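Local coordinates for uncharacterized protein (Bacteroides eggerthii, PDB 4FTD) that is of unknown function but carries a six-bladed beta-propeller and an immunoglobulin-like domain, and may take part in carbohydrate metabolism, at residues Tyr203-Lys211 with Ala241-Tyr251; Glu228-Pro239 with His279-Val289. All blocks are in the same frame, centred on the assembly; numbering follows the deposited sequence.

Interaction 1 (Tyr203-Lys211 with Ala241-Tyr251); sequences YLSSLSGGK and AGNRHGDNASY
Ser-208 and His-245 form a single antiparallel hydrogen-bonded pair: Ser-208 N gives to His-245 O at 2.8 Å and His-245 N to Ser-208 O at 3.0 Å. Leu-207 lays CD2 over the centre of one face of the Arg-244 guanidinium, 3.6 Å from CZ, while its CD1 reaches the backbone between Gly-246 and Asp-247. Arg-244 is held flat from the edge, NE and NH2 each donating to one carboxylate oxygen of Asp-247 in a side-on grip. Replacing this arginine by alanine would probably leave the Leu-207 methyl without its flat partner and the Asp-247 carboxylate without its charged mate. Strand 201-207 of one blade of the six-bladed propeller here meets the next blade, opened by strand 250-253. Gly-246 lies against Ser-206 O, where a CB would clash; its phi of 111° would also jam one against His-245 O. Tyr-251 OH shares a 2.9 Å hydrogen bond with Ser-205 OG, set between backbone N and carbonyl carbon (chi1 49°); a water joins this OG to Ser-206 O and Gly-246 O. A second water meets Asn-243 O, His-245 ND1 at the ring edge, and Ser-208 OG, which also bonds to Ser-213 O; Glu-270 holds His-245 NE2.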
ATOM      1  N   TYR A 203      16.874  10.495  -8.074  1.00 35.48           N
ATOM      2  CA  TYR A 203      18.070   9.699  -8.181  1.00 38.26           C
ATOM      3  C   TYR A 203      17.967   8.824  -9.409  1.00 37.99           C
ATOM      4  O   TYR A 203      16.931   8.210  -9.607  1.00 38.11           O
ATOM      5  CB  TYR A 203      18.176   8.756  -7.003  1.00 37.15           C
ATOM      6  CG  TYR A 203      18.423   9.434  -5.671  1.00 37.44           C
ATOM      7  CD1 TYR A 203      17.357  10.003  -4.942  1.00 39.38           C
ATOM      8  CD2 TYR A 203      19.688   9.539  -5.163  1.00 42.90           C
ATOM      9  CE1 TYR A 203      17.599  10.660  -3.723  1.00 40.81           C
ATOM     10  CE2 TYR A 203      19.917  10.148  -3.952  1.00 36.21           C
ATOM     11  CZ  TYR A 203      18.867  10.697  -3.236  1.00 41.30           C
ATOM     12  OH  TYR A 203      19.096  11.378  -2.064  1.00 41.99           O
ATOM     13  N   LEU A 204      19.039   8.730 -10.193  1.00 34.57           N
ATOM     14  CA  LEU A 204      19.136   7.747 -11.257  1.00 39.60           C
ATOM     15  C   LEU A 204      20.459   7.000 -11.142  1.00 33.16           C
ATOM     16  O   LEU A 204      21.443   7.550 -10.711  1.00 36.86           O
ATOM     17  CB  LEU A 204      19.047   8.393 -12.640  1.00 36.62           C
ATOM     18  CG  LEU A 204      17.802   9.159 -13.126  1.00 39.39           C
ATOM     19  CD1 LEU A 204      17.996   9.563 -14.563  1.00 36.96           C
ATOM     20  CD2 LEU A 204      16.542   8.339 -12.974  1.00 32.79           C
ATOM     21  N   SER A 205      20.490   5.754 -11.636  1.00 36.19           N
ATOM     22  CA  SER A 205      21.702   4.988 -11.686  1.00 36.58           C
ATOM     23  C   SER A 205      21.898   4.385 -13.081  1.00 34.55           C
ATOM     24  O   SER A 205      20.912   3.999 -13.727  1.00 37.00           O
ATOM     25  CB  SER A 205      21.697   3.907 -10.621  1.00 34.03           C
ATOM     26  OG  SER A 205      20.477   3.131 -10.607  1.00 37.85           O
ATOM     27  N   SER A 206      23.159   4.260 -13.493  1.00 34.78           N
ATOM     28  CA  SER A 206      23.500   3.646 -14.761  1.00 33.67           C
ATOM     29  C   SER A 206      23.385   2.114 -14.655  1.00 32.15           C
ATOM     30  O   SER A 206      23.123   1.576 -13.552  1.00 33.93           O
ATOM     31  CB  SER A 206      24.924   4.063 -15.190  1.00 37.49           C
ATOM     32  OG  SER A 206      25.946   3.451 -14.442  1.00 34.26           O
ATOM     33  N   LEU A 207      23.561   1.456 -15.784  1.00 36.94           N
ATOM     34  CA  LEU A 207      23.715   0.016 -15.892  1.00 32.80           C
ATOM     35  C   LEU A 207      25.200  -0.206 -16.228  1.00 37.89           C
ATOM     36  O   LEU A 207      25.681   0.277 -17.260  1.00 40.90           O
ATOM     37  CB  LEU A 207      22.812  -0.650 -16.951  1.00 35.25           C
ATOM     38  CG  LEU A 207      23.121  -2.175 -17.023  1.00 42.78           C
ATOM     39  CD1 LEU A 207      22.208  -2.819 -16.056  1.00 35.93           C
ATOM     40  CD2 LEU A 207      22.877  -2.741 -18.400  1.00 47.76           C
ATOM     41  N   SER A 208      25.915  -0.882 -15.309  1.00 35.38           N
ATOM     42  CA  SER A 208      27.302  -1.237 -15.486  1.00 34.27           C
ATOM     43  C   SER A 208      27.361  -2.666 -16.024  1.00 40.91           C
ATOM     44  O   SER A 208      27.065  -3.608 -15.284  1.00 40.16           O
ATOM     45  CB  SER A 208      28.059  -1.190 -14.122  1.00 41.70           C
ATOM     46  OG  SER A 208      29.389  -1.708 -14.226  1.00 38.99           O
ATOM     47  N   GLY A 209      27.804  -2.839 -17.262  1.00 40.67           N
ATOM     48  CA  GLY A 209      27.883  -4.160 -17.895  1.00 44.09           C
ATOM     49  C   GLY A 209      29.140  -4.993 -17.642  1.00 44.76           C
ATOM     50  O   GLY A 209      29.252  -6.077 -18.167  1.00 55.55           O
ATOM     51  N   GLY A 210      30.089  -4.505 -16.851  1.00 46.06           N
ATOM     52  CA  GLY A 210      31.292  -5.291 -16.541  1.00 45.76           C
ATOM     53  C   GLY A 210      32.074  -4.515 -15.524  1.00 53.95           C
ATOM     54  O   GLY A 210      31.678  -3.413 -15.163  1.00 50.73           O
ATOM     55  N   LYS A 211      33.217  -5.051 -15.132  1.00 50.98           N
ATOM     56  CA  LYS A 211      34.071  -4.474 -14.093  1.00 48.90           C
ATOM     57  C   LYS A 211      34.547  -3.072 -14.393  1.00 55.40           C
ATOM     58  O   LYS A 211      34.815  -2.293 -13.476  1.00 57.70           O
ATOM     59  CB  LYS A 211      35.345  -5.341 -13.869  1.00 55.40           C
ATOM     60  CG  LYS A 211      35.112  -6.823 -13.509  1.00 62.50           C
ATOM     61  CD  LYS A 211      34.207  -6.996 -12.293  1.00 65.62           C
ATOM     62  CE  LYS A 211      34.317  -8.400 -11.716  1.00 65.17           C
ATOM     63  NZ  LYS A 211      33.737  -8.418 -10.353  1.00 66.34           N
ATOM     64  N   ALA A 241      32.614  -8.563  -5.827  1.00 48.74           N
ATOM     65  CA  ALA A 241      31.493  -8.089  -6.631  1.00 46.27           C
ATOM     66  C   ALA A 241      31.382  -8.940  -7.879  1.00 50.59           C
ATOM     67  O   ALA A 241      32.372  -9.458  -8.346  1.00 50.11           O
ATOM     68  CB  ALA A 241      31.644  -6.605  -7.016  1.00 41.26           C
ATOM     69  N   GLY A 242      30.173  -9.046  -8.425  1.00 51.87           N
ATOM     70  CA  GLY A 242      29.945  -9.712  -9.695  1.00 53.90           C
ATOM     71  C   GLY A 242      30.179  -8.814 -10.898  1.00 44.66           C
ATOM     72  O   GLY A 242      30.757  -7.704 -10.813  1.00 52.45           O
ATOM     73  N   ASN A 243      29.694  -9.278 -12.033  1.00 46.86           N
ATOM     74  CA  ASN A 243      29.988  -8.661 -13.322  1.00 48.21           C
ATOM     75  C   ASN A 243      29.182  -7.458 -13.675  1.00 45.06           C
ATOM     76  O   ASN A 243      29.738  -6.428 -14.078  1.00 47.06           O
ATOM     77  CB  ASN A 243      29.866  -9.695 -14.453  1.00 45.31           C
ATOM     78  CG  ASN A 243      31.003 -10.676 -14.423  1.00 64.48           C
ATOM     79  OD1 ASN A 243      32.151 -10.275 -14.269  1.00 63.11           O
ATOM     80  ND2 ASN A 243      30.697 -11.968 -14.534  1.00 54.24           N
ATOM     81  N   ARG A 244      27.870  -7.603 -13.555  1.00 39.14           N
ATOM     82  CA  ARG A 244      26.947  -6.588 -14.045  1.00 38.05           C
ATOM     83  C   ARG A 244      26.001  -6.090 -12.953  1.00 35.33           C
ATOM     84  O   ARG A 244      25.331  -6.909 -12.323  1.00 41.43           O
ATOM     85  CB  ARG A 244      26.204  -7.166 -15.241  1.00 41.71           C
ATOM     86  CG  ARG A 244      24.960  -6.385 -15.651  1.00 40.33           C
ATOM     87  CD  ARG A 244      24.471  -6.876 -17.017  1.00 41.83           C
ATOM     88  NE  ARG A 244      23.076  -6.515 -17.232  1.00 38.12           N
ATOM     89  CZ  ARG A 244      22.510  -6.335 -18.434  1.00 41.07           C
ATOM     90  NH1 ARG A 244      23.197  -6.514 -19.559  1.00 41.43           N
ATOM     91  NH2 ARG A 244      21.243  -6.039 -18.513  1.00 40.84           N
ATOM     92  N   HIS A 245      25.930  -4.757 -12.752  1.00 36.31           N
ATOM     93  CA  HIS A 245      25.056  -4.114 -11.729  1.00 36.22           C
ATOM     94  C   HIS A 245      24.221  -3.019 -12.313  1.00 38.80           C
ATOM     95  O   HIS A 245      24.621  -2.389 -13.287  1.00 35.43           O
ATOM     96  CB  HIS A 245      25.910  -3.527 -10.639  1.00 38.74           C
ATOM     97  CG  HIS A 245      26.735  -4.557  -9.950  1.00 38.13           C
ATOM     98  ND1 HIS A 245      27.989  -4.929 -10.407  1.00 36.97           N
ATOM     99  CD2 HIS A 245      26.471  -5.315  -8.857  1.00 38.72           C
ATOM    100  CE1 HIS A 245      28.462  -5.860  -9.596  1.00 41.74           C
ATOM    101  NE2 HIS A 245      27.560  -6.121  -8.659  1.00 40.27           N
ATOM    102  N   GLY A 246      23.053  -2.803 -11.730  1.00 37.41           N
ATOM    103  CA  GLY A 246      22.153  -1.752 -12.192  1.00 41.82           C
ATOM    104  C   GLY A 246      20.898  -2.242 -12.847  1.00 40.18           C
ATOM    105  O   GLY A 246      20.087  -1.434 -13.268  1.00 34.89           O
ATOM    106  N   ASP A 247      20.719  -3.557 -12.987  1.00 34.28           N
ATOM    107  CA  ASP A 247      19.459  -4.047 -13.519  1.00 36.42           C
ATOM    108  C   ASP A 247      18.272  -3.759 -12.597  1.00 34.18           C
ATOM    109  O   ASP A 247      17.187  -3.621 -13.070  1.00 40.29           O
ATOM    110  CB  ASP A 247      19.507  -5.569 -13.713  1.00 35.12           C
ATOM    111  CG  ASP A 247      20.285  -5.951 -14.964  1.00 46.18           C
ATOM    112  OD1 ASP A 247      19.810  -5.563 -16.063  1.00 37.53           O
ATOM    113  OD2 ASP A 247      21.309  -6.645 -14.860  1.00 40.59           O
ATOM    114  N   ASN A 248      18.542  -3.758 -11.291  1.00 34.69           N
ATOM    115  CA  ASN A 248      17.578  -3.539 -10.218  1.00 40.70           C
ATOM    116  C   ASN A 248      18.219  -2.546  -9.255  1.00 40.14           C
ATOM    117  O   ASN A 248      19.412  -2.332  -9.309  1.00 37.30           O
ATOM    118  CB  ASN A 248      17.171  -4.841  -9.499  1.00 39.38           C
ATOM    119  CG  ASN A 248      18.337  -5.570  -8.871  1.00 38.45           C
ATOM    120  OD1 ASN A 248      18.890  -5.105  -7.852  1.00 35.55           O
ATOM    121  ND2 ASN A 248      18.719  -6.735  -9.451  1.00 37.47           N
ATOM    122  N   ALA A 249      17.397  -1.868  -8.474  1.00 35.25           N
ATOM    123  CA  ALA A 249      17.869  -0.993  -7.429  1.00 39.12           C
ATOM    124  C   ALA A 249      16.812  -0.864  -6.359  1.00 40.69           C
ATOM    125  O   ALA A 249      15.616  -0.796  -6.661  1.00 37.40           O
ATOM    126  CB  ALA A 249      18.234   0.356  -7.971  1.00 32.93           C
ATOM    127  N   SER A 250      17.249  -0.904  -5.108  1.00 34.56           N
ATOM    128  CA  SER A 250      16.334  -0.586  -3.971  1.00 35.60           C
ATOM    129  C   SER A 250      16.915   0.578  -3.174  1.00 36.70           C
ATOM    130  O   SER A 250      17.880   0.431  -2.439  1.00 37.77           O
ATOM    131  CB  SER A 250      16.081  -1.798  -3.118  1.00 40.44           C
ATOM    132  OG  SER A 250      15.807  -2.945  -3.883  1.00 39.47           O
ATOM    133  N   TYR A 251      16.405   1.773  -3.472  1.00 36.08           N
ATOM    134  CA  TYR A 251      16.822   2.983  -2.808  1.00 39.36           C
ATOM    135  C   TYR A 251      16.068   3.094  -1.480  1.00 39.99           C
ATOM    136  O   TYR A 251      14.848   3.189  -1.478  1.00 43.97           O
ATOM    137  CB  TYR A 251      16.514   4.177  -3.698  1.00 36.62           C
ATOM    138  CG  TYR A 251      17.305   4.272  -4.982  1.00 35.88           C
ATOM    139  CD1 TYR A 251      16.927   3.553  -6.169  1.00 37.25           C
ATOM    140  CD2 TYR A 251      18.390   5.170  -5.066  1.00 42.15           C
ATOM    141  CE1 TYR A 251      17.698   3.708  -7.347  1.00 37.13           C
ATOM    142  CE2 TYR A 251      19.137   5.319  -6.236  1.00 39.64           C
ATOM    143  CZ  TYR A 251      18.798   4.635  -7.371  1.00 40.83           C
ATOM    144  OH  TYR A 251      19.592   4.856  -8.509  1.00 41.45           O
TER
HETATM  145  O   HOH W   1      20.451   1.313 -12.592  1.00 36.63           O
HETATM  146  O   HOH W   2      29.263  -4.058 -12.778  1.00 39.60           O
HETATM  147  O   HOH W   3      33.034 -11.280 -11.180  1.00 71.16           O

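Interaction 2 (Glu228-Pro239 with His279-Val289); sequences EVIANINVGNIP and HKTVDIGNIKV
Ile-230 O and the backbone of Val-282 are joined through water, no direct hydrogen bond crossing between the two segments. One water gives to Ile-230 O at 2.6 Å and accepts from Val-282 N at 3.0 Å; another links Ile-230 O to Val-282 O. Ile-230 belongs to a classic beta bulge, since it and Ala-231 both face Ile-217. A chi1 of 65° turns its CG1 in beside both backbone N and C, bringing CD1 to Val-282 CG2 with the side chains at about a right angle. Ala-231 CB rests against the other methyl, Val-282 CG1, at 4.0 Å. Farther along, Ile-233 and Ile-287 reach tip to tip, their CD1 atoms 4.1 Å apart, and Ile-238 CG2 presses on Val-289 CG2 at 3.4 Å, tighter than usual for two methyls. The contact runs between the outermost strands, 228-233 and 281-291, of adjacent blades and continues into the loop after the first. At the opposite end from Val-289, Glu-228 OE1 makes a 3.0 Å salt bridge with Lys-280 NZ, and a water spans OE2 and NZ. With methyls, waters and one charged pair between them, the blade edges are joined by side chains and solvent rather than by sheet pairing.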
ATOM      1  N   GLU A 228      23.783  16.190 -10.590  1.00 44.72           N
ATOM      2  CA  GLU A 228      25.042  16.041  -9.868  1.00 46.34           C
ATOM      3  C   GLU A 228      25.436  14.574  -9.883  1.00 44.48           C
ATOM      4  O   GLU A 228      24.617  13.722  -9.574  1.00 39.77           O
ATOM      5  CB  GLU A 228      24.884  16.504  -8.422  1.00 50.62           C
ATOM      6  CG  GLU A 228      24.488  17.963  -8.299  1.00 56.91           C
ATOM      7  CD  GLU A 228      24.189  18.386  -6.862  1.00 80.00           C
ATOM      8  OE1 GLU A 228      25.126  18.256  -6.035  1.00 59.54           O
ATOM      9  OE2 GLU A 228      23.038  18.851  -6.567  1.00 54.61           O
ATOM     10  N   VAL A 229      26.675  14.278 -10.262  1.00 41.41           N
ATOM     11  CA  VAL A 229      27.183  12.920 -10.139  1.00 43.91           C
ATOM     12  C   VAL A 229      27.542  12.775  -8.654  1.00 36.89           C
ATOM     13  O   VAL A 229      28.368  13.525  -8.158  1.00 37.04           O
ATOM     14  CB  VAL A 229      28.426  12.668 -10.991  1.00 42.67           C
ATOM     15  CG1 VAL A 229      28.696  11.177 -11.005  1.00 40.17           C
ATOM     16  CG2 VAL A 229      28.259  13.283 -12.392  1.00 39.08           C
ATOM     17  N   ILE A 230      26.901  11.835  -7.970  1.00 39.29           N
ATOM     18  CA  ILE A 230      27.192  11.542  -6.554  1.00 40.26           C
ATOM     19  C   ILE A 230      27.957  10.236  -6.351  1.00 42.36           C
ATOM     20  O   ILE A 230      28.465  10.003  -5.274  1.00 39.56           O
ATOM     21  CB  ILE A 230      25.923  11.641  -5.636  1.00 40.10           C
ATOM     22  CG1 ILE A 230      24.855  10.599  -5.963  1.00 39.68           C
ATOM     23  CG2 ILE A 230      25.366  13.053  -5.720  1.00 36.84           C
ATOM     24  CD1 ILE A 230      23.738  10.492  -4.923  1.00 41.71           C
ATOM     25  N   ALA A 231      28.065   9.400  -7.382  1.00 43.75           N
ATOM     26  CA  ALA A 231      28.910   8.196  -7.324  1.00 43.15           C
ATOM     27  C   ALA A 231      29.349   7.820  -8.693  1.00 40.32           C
ATOM     28  O   ALA A 231      28.609   8.011  -9.687  1.00 36.70           O
ATOM     29  CB  ALA A 231      28.168   7.024  -6.705  1.00 40.00           C
ATOM     30  N   ASN A 232      30.548   7.274  -8.750  1.00 35.98           N
ATOM     31  CA  ASN A 232      31.148   6.710  -9.940  1.00 38.11           C
ATOM     32  C   ASN A 232      31.971   5.499  -9.468  1.00 43.77           C
ATOM     33  O   ASN A 232      33.158   5.584  -9.233  1.00 45.56           O
ATOM     34  CB  ASN A 232      31.926   7.794 -10.716  1.00 43.13           C
ATOM     35  CG  ASN A 232      32.335   7.332 -12.095  1.00 47.21           C
ATOM     36  OD1 ASN A 232      32.325   6.158 -12.365  1.00 40.65           O
ATOM     37  ND2 ASN A 232      32.746   8.246 -12.931  1.00 42.33           N
ATOM     38  N   ILE A 233      31.267   4.388  -9.292  1.00 38.89           N
ATOM     39  CA  ILE A 233      31.759   3.202  -8.610  1.00 47.17           C
ATOM     40  C   ILE A 233      32.486   2.334  -9.609  1.00 44.78           C
ATOM     41  O   ILE A 233      31.970   2.013 -10.703  1.00 45.26           O
ATOM     42  CB  ILE A 233      30.595   2.438  -7.940  1.00 43.09           C
ATOM     43  CG1 ILE A 233      29.928   3.323  -6.871  1.00 45.46           C
ATOM     44  CG2 ILE A 233      31.053   1.089  -7.405  1.00 42.99           C
ATOM     45  CD1 ILE A 233      28.559   2.837  -6.441  1.00 41.17           C
ATOM     46  N   ASN A 234      33.743   2.067  -9.272  1.00 45.87           N
ATOM     47  CA  ASN A 234      34.598   1.158 -10.016  1.00 47.59           C
ATOM     48  C   ASN A 234      34.332  -0.221  -9.438  1.00 46.25           C
ATOM     49  O   ASN A 234      34.879  -0.561  -8.398  1.00 45.24           O
ATOM     50  CB  ASN A 234      36.065   1.518  -9.829  1.00 53.07           C
ATOM     51  CG  ASN A 234      36.975   0.717 -10.725  1.00 63.22           C
ATOM     52  OD1 ASN A 234      36.682  -0.420 -11.105  1.00 58.64           O
ATOM     53  ND2 ASN A 234      38.087   1.326 -11.098  1.00 68.70           N
ATOM     54  N   VAL A 235      33.532  -1.019 -10.138  1.00 43.49           N
ATOM     55  CA  VAL A 235      33.111  -2.328  -9.642  1.00 45.04           C
ATOM     56  C   VAL A 235      34.315  -3.267  -9.536  1.00 52.93           C
ATOM     57  O   VAL A 235      34.367  -4.115  -8.640  1.00 46.25           O
ATOM     58  CB  VAL A 235      31.957  -2.911 -10.503  1.00 43.75           C
ATOM     59  CG1 VAL A 235      31.619  -4.357 -10.076  1.00 44.90           C
ATOM     60  CG2 VAL A 235      30.721  -2.023 -10.339  1.00 39.68           C
ATOM     61  N   GLY A 236      35.292  -3.064 -10.431  1.00 46.57           N
ATOM     62  CA  GLY A 236      36.521  -3.832 -10.458  1.00 51.46           C
ATOM     63  C   GLY A 236      37.350  -3.685  -9.179  1.00 50.95           C
ATOM     64  O   GLY A 236      38.133  -4.525  -8.905  1.00 55.30           O
ATOM     65  N   ASN A 237      37.173  -2.595  -8.430  1.00 52.55           N
ATOM     66  CA  ASN A 237      37.877  -2.363  -7.165  1.00 53.64           C
ATOM     67  C   ASN A 237      37.069  -2.860  -5.955  1.00 55.05           C
ATOM     68  O   ASN A 237      37.417  -2.530  -4.848  1.00 60.35           O
ATOM     69  CB  ASN A 237      38.151  -0.854  -6.989  1.00 56.74           C
ATOM     70  CG  ASN A 237      39.104  -0.273  -8.039  1.00 68.74           C
ATOM     71  OD1 ASN A 237      39.837  -0.995  -8.706  1.00 61.67           O
ATOM     72  ND2 ASN A 237      39.113   1.056  -8.156  1.00 65.96           N
ATOM     73  N   ILE A 238      35.964  -3.598  -6.160  1.00 48.20           N
ATOM     74  CA  ILE A 238      35.168  -4.135  -5.037  1.00 50.30           C
ATOM     75  C   ILE A 238      35.437  -5.645  -4.905  1.00 52.05           C
ATOM     76  O   ILE A 238      34.936  -6.419  -5.701  1.00 51.02           O
ATOM     77  CB  ILE A 238      33.658  -3.866  -5.182  1.00 54.54           C
ATOM     78  CG1 ILE A 238      33.386  -2.351  -5.327  1.00 50.60           C
ATOM     79  CG2 ILE A 238      32.901  -4.433  -3.975  1.00 45.26           C
ATOM     80  CD1 ILE A 238      31.960  -2.016  -5.729  1.00 46.17           C
ATOM     81  N   PRO A 239      36.221  -6.079  -3.897  1.00 53.32           N
ATOM     82  CA  PRO A 239      36.419  -7.544  -3.785  1.00 51.96           C
ATOM     83  C   PRO A 239      35.092  -8.310  -3.631  1.00 52.10           C
ATOM     84  O   PRO A 239      34.256  -7.909  -2.843  1.00 52.65           O
ATOM     85  CB  PRO A 239      37.266  -7.689  -2.500  1.00 57.74           C
ATOM     86  CG  PRO A 239      37.967  -6.371  -2.380  1.00 56.56           C
ATOM     87  CD  PRO A 239      36.942  -5.357  -2.837  1.00 55.60           C
ATOM     88  N   HIS A 279      21.718  12.871   1.941  1.00 44.67           N
ATOM     89  CA  HIS A 279      21.087  12.886   0.630  1.00 51.57           C
ATOM     90  C   HIS A 279      22.021  12.674  -0.569  1.00 49.30           C
ATOM     91  O   HIS A 279      21.561  12.159  -1.553  1.00 47.07           O
ATOM     92  CB  HIS A 279      20.278  14.164   0.339  1.00 47.95           C
ATOM     93  CG  HIS A 279      19.283  14.523   1.389  1.00 47.38           C
ATOM     94  ND1 HIS A 279      19.618  15.315   2.467  1.00 53.64           N
ATOM     95  CD2 HIS A 279      17.971  14.248   1.518  1.00 42.69           C
ATOM     96  CE1 HIS A 279      18.548  15.498   3.213  1.00 44.48           C
ATOM     97  NE2 HIS A 279      17.535  14.855   2.671  1.00 51.10           N
ATOM     98  N   LYS A 280      23.268  13.139  -0.504  1.00 47.63           N
ATOM     99  CA  LYS A 280      24.152  13.176  -1.668  1.00 51.28           C
ATOM    100  C   LYS A 280      25.484  12.530  -1.486  1.00 45.12           C
ATOM    101  O   LYS A 280      26.243  12.510  -2.443  1.00 47.99           O
ATOM    102  CB  LYS A 280      24.490  14.640  -1.975  1.00 56.81           C
ATOM    103  CG  LYS A 280      23.326  15.519  -2.285  1.00 62.41           C
ATOM    104  CD  LYS A 280      23.716  16.968  -2.151  1.00 65.27           C
ATOM    105  CE  LYS A 280      24.564  17.434  -3.288  1.00 71.87           C
ATOM    106  NZ  LYS A 280      24.847  18.893  -3.098  1.00 71.61           N
ATOM    107  N   THR A 281      25.845  12.093  -0.275  1.00 48.12           N
ATOM    108  CA  THR A 281      27.201  11.605  -0.033  1.00 47.31           C
ATOM    109  C   THR A 281      27.196  10.084  -0.007  1.00 49.47           C
ATOM    110  O   THR A 281      26.641   9.503   0.913  1.00 51.34           O
ATOM    111  CB  THR A 281      27.747  12.127   1.316  1.00 49.18           C
ATOM    112  OG1 THR A 281      27.690  13.552   1.302  1.00 54.63           O
ATOM    113  CG2 THR A 281      29.189  11.719   1.550  1.00 50.67           C
ATOM    114  N   VAL A 282      27.822   9.457  -1.008  1.00 47.28           N
ATOM    115  CA  VAL A 282      27.908   8.000  -1.133  1.00 46.46           C
ATOM    116  C   VAL A 282      29.266   7.572  -0.512  1.00 57.71           C
ATOM    117  O   VAL A 282      30.317   7.956  -0.998  1.00 53.24           O
ATOM    118  CB  VAL A 282      27.753   7.568  -2.596  1.00 50.85           C
ATOM    119  CG1 VAL A 282      27.998   6.080  -2.799  1.00 44.05           C
ATOM    120  CG2 VAL A 282      26.354   7.937  -3.100  1.00 45.36           C
ATOM    121  N   ASP A 283      29.228   6.781   0.556  1.00 53.93           N
ATOM    122  CA  ASP A 283      30.445   6.277   1.229  1.00 51.56           C
ATOM    123  C   ASP A 283      31.083   5.062   0.509  1.00 47.54           C
ATOM    124  O   ASP A 283      30.781   3.898   0.831  1.00 51.50           O
ATOM    125  CB  ASP A 283      30.113   5.939   2.697  1.00 57.99           C
ATOM    126  CG  ASP A 283      31.334   5.535   3.511  1.00 70.00           C
ATOM    127  OD1 ASP A 283      32.452   5.421   2.930  1.00 60.69           O
ATOM    128  OD2 ASP A 283      31.168   5.320   4.734  1.00 73.70           O
ATOM    129  N   ILE A 284      31.985   5.345  -0.436  1.00 49.62           N
ATOM    130  CA  ILE A 284      32.662   4.308  -1.246  1.00 52.14           C
ATOM    131  C   ILE A 284      33.517   3.341  -0.444  1.00 51.39           C
ATOM    132  O   ILE A 284      33.599   2.179  -0.791  1.00 66.99           O
ATOM    133  CB  ILE A 284      33.432   4.874  -2.470  1.00 58.82           C
ATOM    134  CG1 ILE A 284      34.544   5.867  -2.066  1.00 75.63           C
ATOM    135  CG2 ILE A 284      32.429   5.474  -3.436  1.00 53.10           C
ATOM    136  CD1 ILE A 284      35.290   6.515  -3.230  1.00 77.59           C
ATOM    137  N   GLY A 285      34.092   3.799   0.663  1.00 54.44           N
ATOM    138  CA  GLY A 285      34.844   2.921   1.556  1.00 54.98           C
ATOM    139  C   GLY A 285      33.997   1.935   2.351  1.00 52.39           C
ATOM    140  O   GLY A 285      34.547   1.018   2.938  1.00 55.77           O
ATOM    141  N   ASN A 286      32.676   2.106   2.397  1.00 49.01           N
ATOM    142  CA  ASN A 286      31.819   1.163   3.122  1.00 51.73           C
ATOM    143  C   ASN A 286      30.787   0.425   2.293  1.00 48.66           C
ATOM    144  O   ASN A 286      29.788  -0.063   2.842  1.00 46.63           O
ATOM    145  CB  ASN A 286      31.190   1.835   4.342  1.00 54.36           C
ATOM    146  CG  ASN A 286      32.154   1.927   5.471  1.00 65.59           C
ATOM    147  OD1 ASN A 286      32.689   0.910   5.906  1.00 60.54           O
ATOM    148  ND2 ASN A 286      32.416   3.132   5.939  1.00 63.16           N
ATOM    149  N   ILE A 287      31.035   0.315   0.990  1.00 45.74           N
ATOM    150  CA  ILE A 287      30.195  -0.541   0.156  1.00 43.08           C
ATOM    151  C   ILE A 287      30.457  -1.957   0.624  1.00 47.67           C
ATOM    152  O   ILE A 287      31.601  -2.335   0.768  1.00 49.27           O
ATOM    153  CB  ILE A 287      30.520  -0.438  -1.340  1.00 45.54           C
ATOM    154  CG1 ILE A 287      30.146   0.974  -1.839  1.00 48.36           C
ATOM    155  CG2 ILE A 287      29.797  -1.558  -2.106  1.00 50.78           C
ATOM    156  CD1 ILE A 287      30.640   1.310  -3.220  1.00 48.07           C
ATOM    157  N   LYS A 288      29.389  -2.687   0.889  1.00 45.77           N
ATOM    158  CA  LYS A 288      29.464  -4.080   1.299  1.00 49.91           C
ATOM    159  C   LYS A 288      28.895  -4.978   0.197  1.00 48.55           C
ATOM    160  O   LYS A 288      27.943  -4.607  -0.503  1.00 48.50           O
ATOM    161  CB  LYS A 288      28.654  -4.335   2.574  1.00 55.14           C
ATOM    162  CG  LYS A 288      28.992  -3.516   3.807  1.00 68.76           C
ATOM    163  CD  LYS A 288      30.409  -3.690   4.323  1.00 71.85           C
ATOM    164  CE  LYS A 288      30.582  -2.915   5.630  1.00 83.50           C
ATOM    165  NZ  LYS A 288      31.965  -2.381   5.763  1.00 78.40           N
ATOM    166  N   VAL A 289      29.475  -6.160   0.053  1.00 48.93           N
ATOM    167  CA  VAL A 289      29.023  -7.172  -0.906  1.00 43.34           C
ATOM    168  C   VAL A 289      28.285  -8.204  -0.058  1.00 48.98           C
ATOM    169  O   VAL A 289      28.879  -8.798   0.827  1.00 48.84           O
ATOM    170  CB  VAL A 289      30.211  -7.803  -1.652  1.00 51.48           C
ATOM    171  CG1 VAL A 289      29.750  -8.988  -2.494  1.00 47.60           C
ATOM    172  CG2 VAL A 289      30.920  -6.710  -2.506  1.00 42.47           C
TER
HETATM  173  O   HOH W   4      22.081  20.015  -4.228  1.00 58.61           O
HETATM  174  O   HOH W   5      29.103  11.173  -3.061  1.00 44.71           O
HETATM  175  O   HOH W   6      31.019   8.491  -4.120  1.00 51.53           O

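How the interactions relate
Both interactions join the same two four-stranded sheets, those of residues 190-233 and 250-291, at different depths of the propeller. Interaction 1 is mostly buried, and links the second strand of one blade and the loop beyond it to the approach and first strand of the next; interaction 2 lies at the surface, between the outermost strands. The chemistry follows the place: direct backbone pairing, an arginine-aspartate clasp and a hydroxyl pair in interaction 1, against aliphatic contacts with water bridges and a solvent-side salt bridge in interaction 2. They touch where Tyr-203 OH probably bonds to His-279 O, where Lys-211 O probably receives Gly-236 N, and where Val-235 packs on His-245.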